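Local coordinates for protein endonuclease 8-like 3 (Homo sapiens, PDB 7JL5) that belongs to the endonuclease VIII-like (Nei-like) family and is represented here by two tandem GRF zinc fingers, each holding a zinc ion, at residues 49-54 / 60-65. Sequence-based numbering, arbitrary orientation.
Sequences WADLSF and GKRSTM
Arg62, just ahead of strand 64-67, reaches the backbone of the turn that follows strand 47-49. CB starts out toward the turn and comes no nearer than 4.1 Å to Asp51 OD2, a carboxylate oxygen already engaged in a salt bridge with Arg31. The chain then bends at chi2 (-77°), which lays CD near the carbonyl of Asp51, with Arg62 CD 3.3 Å from Asp51 O. Beyond CD the guanidinium lies with one face toward Asp51 O, Leu52 O and Ser53 N, whereas Phe54 O approaches its edge near the plane. A hydrogen bond is modelled from that edge, from Arg62 NH1 to Phe54 O, but at 2.5 Å it is very short and bent (126°), so its exact geometry is doubtful. Although Arg62 NH2 lies 3.2 Å from Leu52 O, the angle there is too poor for a bond. The turn is itself closed by Phe54 N donating to Asp51 O over 3.1 Å.

Phe54 forms the apolar half of the contact. Ser63 O meets the ring at its edge, in plane, 3.4 Å from Phe54 CD2, while Ala50 O and Asp51 CA lie over one face, offset toward the rim. Met65 crosses the phenylalanine at about a right angle: its CB is 3.7 Å from Phe54 CE2, and the bend at chi3 (-98°) brings CE toward CZ and CE1. Its sulfur makes an oblique Met-aromatic contact, SD lying 5.3 Å from the ring centroid. Phe80 of strand 78-81 also meets this ring, tying it to the second finger's sheet.

The chemistry thus joins the two fingers through a buried ring and a guanidinium set among backbone carbonyls, whose partial negative charge probably steadies it; the Asp51 carboxylate, not in contact, may add longer-range attraction.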
loop_
_atom_site.group_PDB
_atom_site.type_symbol
_atom_site.label_atom_id
_atom_site.label_comp_id
_atom_site.label_asym_id
_atom_site.label_seq_id
_atom_site.Cartn_x
_atom_site.Cartn_y
_atom_site.Cartn_z
ATOM N N TRP A 49 -5.207 -2.425 -7.431
ATOM C CA TRP A 49 -3.842 -2.000 -7.147
ATOM C C TRP A 49 -3.841 -0.593 -6.562
ATOM O O TRP A 49 -4.463 0.323 -7.108
ATOM C CB TRP A 49 -2.994 -2.057 -8.413
ATOM C CG TRP A 49 -2.744 -3.455 -8.876
ATOM C CD1 TRP A 49 -3.149 -4.012 -10.052
ATOM C CD2 TRP A 49 -2.045 -4.482 -8.163
ATOM N NE1 TRP A 49 -2.738 -5.322 -10.120
ATOM C CE2 TRP A 49 -2.058 -5.635 -8.972
ATOM C CE3 TRP A 49 -1.407 -4.539 -6.920
ATOM C CZ2 TRP A 49 -1.461 -6.830 -8.581
ATOM C CZ3 TRP A 49 -0.812 -5.727 -6.534
ATOM C CH2 TRP A 49 -0.841 -6.854 -7.361
ATOM N N ALA A 50 -3.135 -0.427 -5.442
ATOM C CA ALA A 50 -3.181 0.833 -4.713
ATOM C C ALA A 50 -2.211 1.867 -5.268
ATOM O O ALA A 50 -2.475 3.070 -5.163
ATOM C CB ALA A 50 -2.874 0.591 -3.232
ATOM N N ASP A 51 -1.101 1.433 -5.860
ATOM C CA ASP A 51 -0.000 2.328 -6.192
ATOM C C ASP A 51 -0.154 3.008 -7.548
ATOM O O ASP A 51 0.764 3.714 -7.976
ATOM C CB ASP A 51 1.327 1.565 -6.155
ATOM C CG ASP A 51 1.397 0.453 -7.190
ATOM O OD1 ASP A 51 0.444 0.299 -7.982
ATOM O OD2 ASP A 51 2.414 -0.272 -7.208
ATOM N N LEU A 52 -1.286 2.824 -8.229
ATOM C CA LEU A 52 -1.455 3.421 -9.550
ATOM C C LEU A 52 -1.355 4.940 -9.523
ATOM O O LEU A 52 -1.129 5.551 -10.574
ATOM C CB LEU A 52 -2.799 2.994 -10.141
ATOM C CG LEU A 52 -2.821 1.589 -10.745
ATOM C CD1 LEU A 52 -4.246 1.072 -10.844
ATOM C CD2 LEU A 52 -2.151 1.587 -12.115
ATOM N N SER A 53 -1.511 5.565 -8.355
ATOM C CA SER A 53 -1.387 7.014 -8.227
ATOM C C SER A 53 -0.334 7.427 -7.205
ATOM O O SER A 53 -0.276 8.606 -6.835
ATOM C CB SER A 53 -2.740 7.631 -7.858
ATOM O OG SER A 53 -2.627 9.032 -7.666
ATOM N N PHE A 54 0.496 6.496 -6.739
ATOM C CA PHE A 54 1.550 6.836 -5.800
ATOM C C PHE A 54 2.666 7.601 -6.509
ATOM O O PHE A 54 2.834 7.493 -7.725
ATOM C CB PHE A 54 2.127 5.578 -5.157
ATOM C CG PHE A 54 1.229 4.938 -4.131
ATOM C CD1 PHE A 54 -0.022 5.463 -3.837
ATOM C CD2 PHE A 54 1.646 3.804 -3.454
ATOM C CE1 PHE A 54 -0.835 4.866 -2.890
ATOM C CE2 PHE A 54 0.839 3.204 -2.510
ATOM C CZ PHE A 54 -0.404 3.736 -2.227
ATOM N N GLY A 60 12.908 5.952 -10.126
ATOM C CA GLY A 60 11.909 5.851 -11.164
ATOM C C GLY A 60 10.852 4.800 -10.914
ATOM O O GLY A 60 10.027 4.552 -11.802
ATOM N N LYS A 61 10.848 4.183 -9.737
ATOM C CA LYS A 61 9.916 3.120 -9.394
ATOM C C LYS A 61 8.792 3.658 -8.516
ATOM O O LYS A 61 8.946 4.667 -7.824
ATOM C CB LYS A 61 10.647 1.985 -8.671
ATOM C CG LYS A 61 11.681 1.287 -9.540
ATOM C CD LYS A 61 12.546 0.316 -8.750
ATOM C CE LYS A 61 13.312 -0.604 -9.693
ATOM N NZ LYS A 61 14.499 -1.237 -9.053
ATOM N N ARG A 62 7.651 2.973 -8.561
ATOM C CA ARG A 62 6.519 3.358 -7.728
ATOM C C ARG A 62 6.888 3.228 -6.257
ATOM O O ARG A 62 7.407 2.196 -5.822
ATOM C CB ARG A 62 5.305 2.487 -8.042
ATOM C CG ARG A 62 4.610 2.825 -9.346
ATOM C CD ARG A 62 3.751 4.077 -9.228
ATOM N NE ARG A 62 3.002 4.312 -10.460
ATOM C CZ ARG A 62 2.419 5.464 -10.782
ATOM N NH1 ARG A 62 2.495 6.507 -9.967
ATOM N NH2 ARG A 62 1.767 5.571 -11.930
ATOM N N SER A 63 6.619 4.277 -5.489
ATOM C CA SER A 63 6.926 4.249 -4.069
ATOM C C SER A 63 5.940 3.354 -3.325
ATOM O O SER A 63 4.882 2.979 -3.840
ATOM C CB SER A 63 6.900 5.663 -3.492
ATOM O OG SER A 63 5.702 6.332 -3.841
ATOM N N THR A 64 6.314 2.998 -2.097
ATOM C CA THR A 64 5.482 2.209 -1.201
ATOM C C THR A 64 4.973 3.092 -0.071
ATOM O O THR A 64 5.686 3.991 0.396
ATOM C CB THR A 64 6.259 1.020 -0.627
ATOM O OG1 THR A 64 6.435 0.026 -1.645
ATOM C CG2 THR A 64 5.521 0.405 0.554
ATOM N N MET A 65 3.745 2.829 0.368
ATOM C CA MET A 65 3.083 3.627 1.390
ATOM C C MET A 65 3.282 2.990 2.759
ATOM O O MET A 65 3.112 1.777 2.920
ATOM C CB MET A 65 1.588 3.765 1.089
ATOM C CG MET A 65 0.854 4.716 2.027
ATOM S SD MET A 65 -0.945 4.604 1.918
ATOM C CE MET A 65 -1.316 5.972 0.822
#